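Local coordinates for protein exopolyphosphatase (Aquifex aeolicus, PDB 1T6C) that probably hydrolyses phosphoanhydride bonds of polyphosphate or guanosine pentaphosphate, as a calcium-binding member of the actin-like Ppx/GppA phosphatase family, at residues E139-D144 against T150-G155; D207-L212 against K283-F288. All coordinates share one frame; numbering follows the deposited sequence.

Overall arrangement
Both contacts are buried and share one mixed sheet of an actin-like fold, in which strands 139-146 and 208-212 run side by side. Contact 1 joins two sheet neighbours, so its chemistry is mainly backbone hydrogen bonding, with a calcium site at one end. Contact 2 joins the sheet to helix 274-288, which packs against one face of it, and there only apolar side chains meet, over a much smaller area. One of the places where the two meet is this helix-covered face, through Tyr152 and Thr284; the strands themselves are also bonded, through Val143 and Val210. The example illustrates how a sheet is knit by its backbone and joined to its covering helix by its side chains.

Contact 1: residues E139-D144 against T150-G155; sequences EVCVVD and TEYVFG. With CA (calcium ion), chain C.
Cys141 and Phe154 face each other in a non-hydrogen-bonded pair, and the cysteine sulfur lies over the phenylalanine ring: SG is 3.6 Å from CE1 of Phe154, offset toward the rim. With SG anti to the backbone N (chi1 -178°), the same sulfur also reaches the edge of the Tyr152 ring, 4.0 Å from CD2. Val143 lies alongside Tyr152, its CG2 3.7 Å from CE2 of that ring, whose hydroxyl is hydrogen-bonded to Thr284 of helix 274-288. Replacing Tyr152 by an alanine would take away ring and hydroxyl, and would probably leave a gap beside Val143 CG2 and Cys141 SG and cost Thr284 OG1 one of its partners. Val142 and Val153 pack on the other face, toward Tyr127 of helix 119-133. Six backbone hydrogen bonds hold these rows in place, among them Val142 N to Val153 O at 2.8 Å. At the turn end, Asp144 O (2.9 Å) and Glu151 OE1 (2.7 Å) both bind the calcium ion, with Gly146 O, Ser149 O and two waters completing its shell. A hydrogen bond between Ser165 OG and Glu151 OE2 probably helps to fix the carboxylate. The whole is an antiparallel beta hairpin of the actin-like fold, carrying a calcium site at its turn.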
ATOM      1  N   GLU A 139       2.435  13.684 -17.102  1.00 15.66           N
ATOM      2  CA  GLU A 139       1.181  13.350 -16.463  1.00 15.78           C
ATOM      3  C   GLU A 139       1.361  11.965 -15.880  1.00 14.77           C
ATOM      4  O   GLU A 139       1.684  11.004 -16.588  1.00 15.54           O
ATOM      5  CB  GLU A 139       0.022  13.358 -17.459  1.00 16.44           C
ATOM      6  CG  GLU A 139      -0.304  14.732 -18.056  1.00 19.60           C
ATOM      7  CD  GLU A 139      -0.544  15.801 -17.005  1.00 23.74           C
ATOM      8  OE1 GLU A 139      -1.322  15.543 -16.078  1.00 27.74           O
ATOM      9  OE2 GLU A 139       0.065  16.882 -17.099  1.00 28.75           O
ATOM     10  N   VAL A 140       1.129  11.874 -14.583  1.00 14.53           N
ATOM     11  CA  VAL A 140       1.436  10.668 -13.830  1.00 13.67           C
ATOM     12  C   VAL A 140       0.166   9.998 -13.319  1.00 12.46           C
ATOM     13  O   VAL A 140      -0.765  10.670 -12.911  1.00 13.25           O
ATOM     14  CB  VAL A 140       2.268  11.062 -12.610  1.00 14.07           C
ATOM     15  CG1 VAL A 140       2.613   9.823 -11.795  1.00 16.48           C
ATOM     16  CG2 VAL A 140       3.544  11.789 -13.020  1.00 15.41           C
ATOM     17  N   CYS A 141       0.144   8.667 -13.340  1.00 12.12           N
ATOM     18  CA  CYS A 141      -0.858   7.917 -12.612  1.00 11.97           C
ATOM     19  C   CYS A 141      -0.143   6.961 -11.681  1.00 10.95           C
ATOM     20  O   CYS A 141       0.665   6.138 -12.117  1.00 12.34           O
ATOM     21  CB  CYS A 141      -1.802   7.166 -13.530  1.00 12.24           C
ATOM     22  SG  CYS A 141      -3.073   6.271 -12.599  1.00 15.10           S
ATOM     23  N   VAL A 142      -0.410   7.113 -10.378  1.00 11.16           N
ATOM     24  CA  VAL A 142       0.117   6.215  -9.363  1.00 11.05           C
ATOM     25  C   VAL A 142      -0.971   5.173  -9.132  1.00 10.08           C
ATOM     26  O   VAL A 142      -2.119   5.525  -8.901  1.00 10.78           O
ATOM     27  CB  VAL A 142       0.460   6.977  -8.077  1.00 11.60           C
ATOM     28  CG1 VAL A 142       0.801   6.038  -6.944  1.00 12.96           C
ATOM     29  CG2 VAL A 142       1.626   7.878  -8.326  1.00 11.14           C
ATOM     30  N   VAL A 143      -0.583   3.907  -9.227  1.00 10.56           N
ATOM     31  CA  VAL A 143      -1.500   2.782  -9.065  1.00 11.39           C
ATOM     32  C   VAL A 143      -1.091   2.026  -7.818  1.00 11.19           C
ATOM     33  O   VAL A 143      -0.066   1.348  -7.803  1.00 11.11           O
ATOM     34  CB  VAL A 143      -1.463   1.855 -10.292  1.00 11.67           C
ATOM     35  CG1 VAL A 143      -2.417   0.681 -10.115  1.00 12.32           C
ATOM     36  CG2 VAL A 143      -1.801   2.613 -11.531  1.00 13.35           C
ATOM     37  N   ASP A 144      -1.870   2.167  -6.762  1.00 10.93           N
ATOM     38  CA  ASP A 144      -1.492   1.643  -5.443  1.00 12.60           C
ATOM     39  C   ASP A 144      -2.451   0.547  -4.990  1.00 12.51           C
ATOM     40  O   ASP A 144      -3.576   0.797  -4.502  1.00 11.94           O
ATOM     41  CB  ASP A 144      -1.454   2.766  -4.428  1.00 13.08           C
ATOM     42  CG  ASP A 144      -0.876   2.352  -3.117  1.00 17.75           C
ATOM     43  OD1 ASP A 144      -0.528   1.139  -2.880  1.00 20.29           O
ATOM     44  OD2 ASP A 144      -0.759   3.235  -2.233  1.00 21.36           O
ATOM     45  N   THR A 150      -7.481  -0.643  -4.891  1.00 11.19           N
ATOM     46  CA  THR A 150      -6.463  -0.085  -5.719  1.00 10.36           C
ATOM     47  C   THR A 150      -6.840   1.343  -6.037  1.00 10.96           C
ATOM     48  O   THR A 150      -7.940   1.603  -6.589  1.00 11.50           O
ATOM     49  CB  THR A 150      -6.252  -0.911  -7.005  1.00 11.54           C
ATOM     50  OG1 THR A 150      -5.756  -2.225  -6.692  1.00 10.60           O
ATOM     51  CG2 THR A 150      -5.145  -0.307  -7.810  1.00 11.78           C
ATOM     52  N   GLU A 151      -5.954   2.268  -5.659  1.00 10.79           N
ATOM     53  CA  GLU A 151      -6.158   3.659  -5.951  1.00 11.11           C
ATOM     54  C   GLU A 151      -5.415   4.032  -7.229  1.00 10.58           C
ATOM     55  O   GLU A 151      -4.286   3.582  -7.452  1.00 11.22           O
ATOM     56  CB  GLU A 151      -5.655   4.567  -4.852  1.00 12.07           C
ATOM     57  CG  GLU A 151      -6.576   4.648  -3.671  1.00 13.35           C
ATOM     58  CD  GLU A 151      -6.623   3.362  -2.867  1.00 14.18           C
ATOM     59  OE1 GLU A 151      -5.568   2.938  -2.405  1.00 15.12           O
ATOM     60  OE2 GLU A 151      -7.712   2.777  -2.744  1.00 16.64           O
ATOM     61  N   TYR A 152      -6.079   4.859  -8.023  1.00 10.44           N
ATOM     62  CA  TYR A 152      -5.511   5.470  -9.221  1.00  9.09           C
ATOM     63  C   TYR A 152      -5.410   6.979  -8.977  1.00  9.77           C
ATOM     64  O   TYR A 152      -6.434   7.658  -8.872  1.00  9.53           O
ATOM     65  CB  TYR A 152      -6.409   5.175 -10.450  1.00  9.12           C
ATOM     66  CG  TYR A 152      -6.353   3.720 -10.823  1.00  8.87           C
ATOM     67  CD1 TYR A 152      -7.061   2.770 -10.066  1.00  9.55           C
ATOM     68  CD2 TYR A 152      -5.544   3.271 -11.847  1.00  9.02           C
ATOM     69  CE1 TYR A 152      -6.953   1.412 -10.346  1.00 10.79           C
ATOM     70  CE2 TYR A 152      -5.412   1.924 -12.124  1.00 11.19           C
ATOM     71  CZ  TYR A 152      -6.119   1.005 -11.393  1.00 11.26           C
ATOM     72  OH  TYR A 152      -5.976  -0.341 -11.631  1.00 13.92           O
ATOM     73  N   VAL A 153      -4.193   7.481  -8.852  1.00 10.26           N
ATOM     74  CA  VAL A 153      -3.960   8.862  -8.438  1.00 10.71           C
ATOM     75  C   VAL A 153      -3.260   9.575  -9.559  1.00 10.94           C
ATOM     76  O   VAL A 153      -2.124   9.255  -9.891  1.00 11.65           O
ATOM     77  CB  VAL A 153      -3.115   8.970  -7.162  1.00 10.39           C
ATOM     78  CG1 VAL A 153      -3.231  10.371  -6.585  1.00 12.99           C
ATOM     79  CG2 VAL A 153      -3.588   7.952  -6.140  1.00 11.34           C
ATOM     80  N   PHE A 154      -3.948  10.574 -10.104  1.00 11.89           N
ATOM     81  CA  PHE A 154      -3.470  11.321 -11.249  1.00 12.54           C
ATOM     82  C   PHE A 154      -2.964  12.687 -10.829  1.00 13.62           C
ATOM     83  O   PHE A 154      -3.579  13.391 -10.029  1.00 14.13           O
ATOM     84  CB  PHE A 154      -4.608  11.509 -12.237  1.00 12.55           C
ATOM     85  CG  PHE A 154      -5.172  10.236 -12.764  1.00 13.32           C
ATOM     86  CD1 PHE A 154      -4.654   9.650 -13.920  1.00 16.23           C
ATOM     87  CD2 PHE A 154      -6.215   9.642 -12.116  1.00 13.61           C
ATOM     88  CE1 PHE A 154      -5.204   8.476 -14.414  1.00 16.83           C
ATOM     89  CE2 PHE A 154      -6.777   8.447 -12.612  1.00 16.18           C
ATOM     90  CZ  PHE A 154      -6.264   7.877 -13.735  1.00 16.24           C
ATOM     91  N   GLY A 155      -1.835  13.053 -11.380  1.00 14.07           N
ATOM     92  CA  GLY A 155      -1.310  14.393 -11.173  1.00 15.82           C
ATOM     93  C   GLY A 155      -0.132  14.737 -12.043  1.00 15.74           C
ATOM     94  O   GLY A 155       0.203  14.040 -12.980  1.00 15.49           O
TER
HETATM   95 CA    CA C 502      -4.749   0.440  -1.903  1.00 14.37          CA
HETATM   96  O   HOH W   1      -2.256  13.050 -14.797  1.00 23.59           O
HETATM   97  O   HOH W   2      -3.203   4.478  -1.679  1.00 20.23           O
HETATM   98  O   HOH W   3      -2.270   0.402  -0.701  1.00 19.49           O
HETATM   99  O   HOH W   4      -5.766   1.973   0.167  1.00 20.40           O

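Contact 2: residues D207-L212 against K283-F288; sequences DTIVGL and KTLEIF
Helix-on-sheet packing in an actin-like domain brings Ile209, on strand 208-212, against Leu285 and Phe288 near the C-terminal end of helix 274-288. The strand side of the contact rests on one side-chain tip. CD1 of Ile209 comes within 3.8 Å of Leu285 CD2 and 3.9 Å of Phe288 CB, entering between two residues that are three apart on the helix and therefore lie on neighbouring turns of the same helical face. The isoleucine reaches this far because CD1 is anti to CA about the CB-CG1 bond (chi2 176°), which carries the methyl well clear of the strand backbone. It crosses both partners at a slant. On Phe288 the methyl touches the base of the side chain, with CG slightly farther away at 4.2 Å, and it approaches the ring obliquely. Leu285 meets it through one branch, CD2.

The helix keeps its shape here through backbone bonds such as Phe288 N to Thr284 O, 2.9 Å. On a side of the helix turned from the strand, Lys283 NZ forms a salt bridge with Glu286 OE1 at 3.0 Å, meeting the oxygen from above the carboxylate plane; Glu196 of helix 185-199 is a second partner for the lysine. Around Ile209 the same apolar layer is continued by Val143 on one neighbouring strand and Leu293 on the other. The backbone of Ile209 is hydrogen-bonded to that of Ile294, so the strand beneath the methyl is held within the sheet. Small, purely apolar and buried, the contact is ordinary alpha/beta layer packing, the kind by which helices cover the central sheet of an actin-like domain.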
ATOM      1  N   ASP A 207       1.554   9.950 -19.202  1.00 17.50           N
ATOM      2  CA  ASP A 207       2.921   9.751 -19.636  1.00 16.80           C
ATOM      3  C   ASP A 207       3.595   8.643 -18.852  1.00 16.45           C
ATOM      4  O   ASP A 207       4.389   7.908 -19.401  1.00 16.48           O
ATOM      5  CB  ASP A 207       3.738  11.019 -19.453  1.00 17.08           C
ATOM      6  CG  ASP A 207       3.286  12.121 -20.378  1.00 18.45           C
ATOM      7  OD1 ASP A 207       3.306  11.852 -21.601  1.00 19.89           O
ATOM      8  OD2 ASP A 207       2.829  13.206 -19.966  1.00 19.31           O
ATOM      9  N   THR A 208       3.331   8.566 -17.541  1.00 15.84           N
ATOM     10  CA  THR A 208       4.066   7.677 -16.656  1.00 15.69           C
ATOM     11  C   THR A 208       3.085   7.016 -15.692  1.00 14.52           C
ATOM     12  O   THR A 208       2.324   7.695 -15.026  1.00 16.01           O
ATOM     13  CB  THR A 208       5.092   8.454 -15.801  1.00 15.99           C
ATOM     14  OG1 THR A 208       5.963   9.239 -16.629  1.00 20.38           O
ATOM     15  CG2 THR A 208       6.012   7.483 -14.998  1.00 17.16           C
ATOM     16  N   ILE A 209       3.159   5.699 -15.615  1.00 13.72           N
ATOM     17  CA  ILE A 209       2.481   4.909 -14.595  1.00 12.67           C
ATOM     18  C   ILE A 209       3.492   4.431 -13.575  1.00 11.49           C
ATOM     19  O   ILE A 209       4.523   3.864 -13.919  1.00 10.20           O
ATOM     20  CB  ILE A 209       1.748   3.713 -15.217  1.00 12.95           C
ATOM     21  CG1 ILE A 209       0.619   4.222 -16.124  1.00 14.49           C
ATOM     22  CG2 ILE A 209       1.195   2.829 -14.111  1.00 13.05           C
ATOM     23  CD1 ILE A 209      -0.121   3.128 -16.864  1.00 15.00           C
ATOM     24  N   VAL A 210       3.164   4.611 -12.293  1.00 11.46           N
ATOM     25  CA  VAL A 210       3.993   4.120 -11.214  1.00 11.41           C
ATOM     26  C   VAL A 210       3.168   3.139 -10.419  1.00 11.07           C
ATOM     27  O   VAL A 210       2.050   3.466 -10.019  1.00 11.33           O
ATOM     28  CB  VAL A 210       4.418   5.246 -10.266  1.00 11.14           C
ATOM     29  CG1 VAL A 210       5.251   4.722  -9.134  1.00 11.24           C
ATOM     30  CG2 VAL A 210       5.208   6.305 -11.021  1.00 11.70           C
ATOM     31  N   GLY A 211       3.712   1.943 -10.230  1.00  9.77           N
ATOM     32  CA  GLY A 211       3.026   0.906  -9.479  1.00  9.71           C
ATOM     33  C   GLY A 211       3.580   0.741  -8.067  1.00 10.54           C
ATOM     34  O   GLY A 211       4.778   0.727  -7.847  1.00 10.02           O
ATOM     35  N   LEU A 212       2.670   0.597  -7.118  1.00 10.21           N
ATOM     36  CA  LEU A 212       2.975   0.416  -5.662  1.00 11.14           C
ATOM     37  C   LEU A 212       2.293  -0.786  -5.068  1.00 11.05           C
ATOM     38  O   LEU A 212       1.221  -1.190  -5.523  1.00 10.93           O
ATOM     39  CB  LEU A 212       2.481   1.626  -4.835  1.00 12.23           C
ATOM     40  CG  LEU A 212       3.194   2.974  -4.916  1.00 15.17           C
ATOM     41  CD1 LEU A 212       3.407   3.473  -6.346  1.00 16.82           C
ATOM     42  CD2 LEU A 212       2.441   3.995  -4.146  1.00 16.42           C
ATOM     43  N   LYS A 283      -3.831  -5.758 -16.601  1.00 10.85           N
ATOM     44  CA  LYS A 283      -4.987  -5.119 -17.215  1.00 11.09           C
ATOM     45  C   LYS A 283      -4.889  -3.588 -17.186  1.00 11.52           C
ATOM     46  O   LYS A 283      -5.317  -2.918 -18.120  1.00 12.00           O
ATOM     47  CB  LYS A 283      -6.318  -5.654 -16.629  1.00 12.61           C
ATOM     48  CG  LYS A 283      -7.586  -5.107 -17.281  1.00 15.83           C
ATOM     49  CD  LYS A 283      -7.752  -5.438 -18.771  1.00 20.35           C
ATOM     50  CE  LYS A 283      -8.022  -6.910 -19.027  1.00 21.61           C
ATOM     51  NZ  LYS A 283      -8.424  -7.113 -20.491  1.00 22.47           N
ATOM     52  N   THR A 284      -4.290  -3.024 -16.144  1.00 11.00           N
ATOM     53  CA  THR A 284      -4.114  -1.579 -16.061  1.00 10.53           C
ATOM     54  C   THR A 284      -3.264  -1.094 -17.245  1.00 10.30           C
ATOM     55  O   THR A 284      -3.623  -0.135 -17.925  1.00 11.61           O
ATOM     56  CB  THR A 284      -3.439  -1.189 -14.735  1.00 11.54           C
ATOM     57  OG1 THR A 284      -4.380  -1.374 -13.656  1.00 12.45           O
ATOM     58  CG2 THR A 284      -3.073   0.273 -14.712  1.00 13.55           C
ATOM     59  N   LEU A 285      -2.135  -1.740 -17.474  1.00 11.06           N
ATOM     60  CA  LEU A 285      -1.276  -1.354 -18.601  1.00 10.53           C
ATOM     61  C   LEU A 285      -2.012  -1.490 -19.950  1.00 12.22           C
ATOM     62  O   LEU A 285      -1.915  -0.591 -20.803  1.00 13.05           O
ATOM     63  CB  LEU A 285       0.018  -2.152 -18.620  1.00 11.31           C
ATOM     64  CG  LEU A 285       1.006  -1.767 -17.522  1.00 11.79           C
ATOM     65  CD1 LEU A 285       2.270  -2.582 -17.670  1.00 14.68           C
ATOM     66  CD2 LEU A 285       1.345  -0.303 -17.536  1.00 14.22           C
ATOM     67  N   GLU A 286      -2.764  -2.564 -20.119  1.00 12.62           N
ATOM     68  CA  GLU A 286      -3.538  -2.754 -21.365  1.00 12.65           C
ATOM     69  C   GLU A 286      -4.557  -1.627 -21.562  1.00 13.84           C
ATOM     70  O   GLU A 286      -4.666  -1.000 -22.636  1.00 14.30           O
ATOM     71  CB  GLU A 286      -4.224  -4.124 -21.352  1.00 12.82           C
ATOM     72  CG  GLU A 286      -5.016  -4.411 -22.617  1.00 16.10           C
ATOM     73  CD  GLU A 286      -5.826  -5.689 -22.603  1.00 21.50           C
ATOM     74  OE1 GLU A 286      -5.779  -6.455 -21.638  1.00 21.46           O
ATOM     75  OE2 GLU A 286      -6.532  -5.921 -23.607  1.00 27.50           O
ATOM     76  N   ILE A 287      -5.335  -1.356 -20.537  1.00 13.24           N
ATOM     77  CA  ILE A 287      -6.398  -0.369 -20.645  1.00 14.57           C
ATOM     78  C   ILE A 287      -5.863   1.030 -20.847  1.00 14.20           C
ATOM     79  O   ILE A 287      -6.425   1.794 -21.615  1.00 15.44           O
ATOM     80  CB  ILE A 287      -7.297  -0.420 -19.395  1.00 16.32           C
ATOM     81  CG1 ILE A 287      -8.003  -1.769 -19.305  1.00 18.58           C
ATOM     82  CG2 ILE A 287      -8.264   0.773 -19.353  1.00 18.60           C
ATOM     83  CD1 ILE A 287      -9.098  -1.945 -20.238  1.00 24.00           C
ATOM     84  N   PHE A 288      -4.790   1.387 -20.146  1.00 14.05           N
ATOM     85  CA  PHE A 288      -4.198   2.707 -20.288  1.00 13.99           C
ATOM     86  C   PHE A 288      -3.338   2.829 -21.549  1.00 14.70           C
ATOM     87  O   PHE A 288      -2.797   3.885 -21.830  1.00 14.85           O
ATOM     88  CB  PHE A 288      -3.348   3.021 -19.073  1.00 14.00           C
ATOM     89  CG  PHE A 288      -4.121   3.528 -17.913  1.00 16.23           C
ATOM     90  CD1 PHE A 288      -4.878   2.659 -17.125  1.00 16.91           C
ATOM     91  CD2 PHE A 288      -4.105   4.873 -17.599  1.00 17.01           C
ATOM     92  CE1 PHE A 288      -5.604   3.137 -16.007  1.00 16.68           C
ATOM     93  CE2 PHE A 288      -4.809   5.339 -16.496  1.00 18.77           C
ATOM     94  CZ  PHE A 288      -5.550   4.471 -15.715  1.00 16.73           C
TER